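Local coordinates for fat acid-binding protein (Eubacterium ventriosum, PDB 3NYI), which probably binds fatty acids as a member of the DegV family, and holds a stearic acid molecule in the crystal, at residues 11-16 and 25-30. Sequence-based numbering, arbitrary orientation.
Sequences SACDLS and VTIVPL
S11 meets V28 to L30, where strand 25-33 is broken, through its backbone and its hydroxyl at once, a compact example of how a serine just past one parallel strand can be tied to the next. Its backbone N lies 2.9 Å from V28 O, but the N-H points well off the oxygen (124°), which makes this bond weak. The hydroxyl does better: L30 N donates to S11 OG over 2.9 Å and almost straight, at 170°. A chi1 of 58° tucks OG between the backbone N and the carbonyl carbon of its own residue, bringing it over P29 CA, 3.5 Å away, and up to the amide of L30, a residue whose side chain touches the bound stearic acid. The same hydroxyl is hydrogen-bonded to the carboxylate of D42, whose backbone also pairs with L30, so two partners fix its rotation. Replacing S11 by alanine removes the hydroxyl, and the L30 amide and the D42 carboxylate would probably lose their shared partner. The apolar side of S11 is used too, since I27 CG2 presses on S11 CA at 3.5 Å and on CB. In C13, CB points toward the strand and SG touches I27 CD1 at 3.7 Å; I27 thus reaches S11 with one branch and C13 with the tip of the other. SG also accepts a weak, long bond from L15 N. S16 is the N-cap of helix 17-23, its side chain bonded to Y19 N. The whole forms part of a parallel beta-alpha-beta crossover, in which strand 6-10 passes through this loop and helix 17-23 to the neighbouring strand 25-33. Helix 128-143 packs on A12, C13 and L15, while helix 70-81 lies against T26 and V28.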
# COMPACT_ATOMS: atom_id res chain seq x y z
N SER A 11 4.74 7.32 -1.32
CA SER A 11 3.42 7.66 -0.78
C SER A 11 2.36 6.59 -1.00
O SER A 11 1.21 6.76 -0.57
CB SER A 11 2.93 9.01 -1.33
OG SER A 11 2.88 8.98 -2.74
N ALA A 12 2.72 5.48 -1.63
CA ALA A 12 1.74 4.41 -1.87
C ALA A 12 1.35 3.71 -0.57
O ALA A 12 0.34 3.01 -0.55
CB ALA A 12 2.27 3.37 -2.89
N CYS A 13 2.13 3.89 0.49
CA CYS A 13 1.88 3.16 1.76
C CYS A 13 0.64 3.69 2.50
O CYS A 13 0.04 2.98 3.32
CB CYS A 13 3.11 3.23 2.67
SG CYS A 13 3.41 4.89 3.40
N ASP A 14 0.25 4.93 2.23
CA ASP A 14 -0.99 5.50 2.79
C ASP A 14 -1.01 5.60 4.33
O ASP A 14 -2.08 5.67 4.93
CB ASP A 14 -2.21 4.69 2.31
CG ASP A 14 -2.42 4.78 0.81
OD1 ASP A 14 -1.98 5.79 0.21
OD2 ASP A 14 -3.05 3.86 0.23
N LEU A 15 0.15 5.60 4.96
CA LEU A 15 0.23 5.75 6.41
C LEU A 15 -0.34 7.10 6.84
O LEU A 15 -0.12 8.10 6.18
CB LEU A 15 1.67 5.59 6.89
CG LEU A 15 2.16 4.14 6.98
CD1 LEU A 15 3.69 4.10 7.00
CD2 LEU A 15 1.56 3.44 8.20
N SER A 16 -1.07 7.11 7.96
CA SER A 16 -1.70 8.35 8.43
C SER A 16 -0.69 9.44 8.81
O SER A 16 0.45 9.16 9.17
CB SER A 16 -2.58 8.05 9.65
OG SER A 16 -1.80 8.00 10.84
N VAL A 25 8.57 8.64 10.16
CA VAL A 25 8.65 8.08 8.80
C VAL A 25 8.51 9.21 7.79
O VAL A 25 7.62 10.06 7.91
CB VAL A 25 7.57 7.01 8.56
CG1 VAL A 25 7.54 6.57 7.09
CG2 VAL A 25 7.78 5.81 9.51
N THR A 26 9.40 9.23 6.81
CA THR A 26 9.42 10.27 5.79
C THR A 26 8.84 9.71 4.50
O THR A 26 9.15 8.59 4.10
CB THR A 26 10.86 10.73 5.55
OG1 THR A 26 11.42 11.17 6.79
CG2 THR A 26 10.91 11.87 4.51
N ILE A 27 7.97 10.49 3.85
CA ILE A 27 7.32 10.05 2.62
C ILE A 27 7.87 10.73 1.38
O ILE A 27 8.04 11.95 1.35
CB ILE A 27 5.80 10.27 2.68
CG1 ILE A 27 5.20 9.42 3.80
CG2 ILE A 27 5.15 9.92 1.33
CD1 ILE A 27 5.49 7.91 3.65
N VAL A 28 8.18 9.93 0.35
CA VAL A 28 8.50 10.46 -0.97
C VAL A 28 7.28 10.29 -1.87
O VAL A 28 6.85 9.16 -2.16
CB VAL A 28 9.73 9.74 -1.58
CG1 VAL A 28 10.02 10.25 -3.03
CG2 VAL A 28 10.94 9.92 -0.69
N PRO A 29 6.69 11.40 -2.31
CA PRO A 29 5.41 11.36 -3.02
C PRO A 29 5.47 10.87 -4.48
O PRO A 29 6.37 11.25 -5.24
CB PRO A 29 4.93 12.82 -3.01
CG PRO A 29 6.09 13.65 -2.58
CD PRO A 29 7.22 12.78 -2.14
N LEU A 30 4.47 10.08 -4.87
CA LEU A 30 4.18 9.89 -6.29
C LEU A 30 3.38 11.10 -6.75
O LEU A 30 3.01 11.95 -5.94
CB LEU A 30 3.43 8.58 -6.53
CG LEU A 30 4.38 7.38 -6.64
CD1 LEU A 30 4.85 6.87 -5.26
CD2 LEU A 30 3.75 6.24 -7.44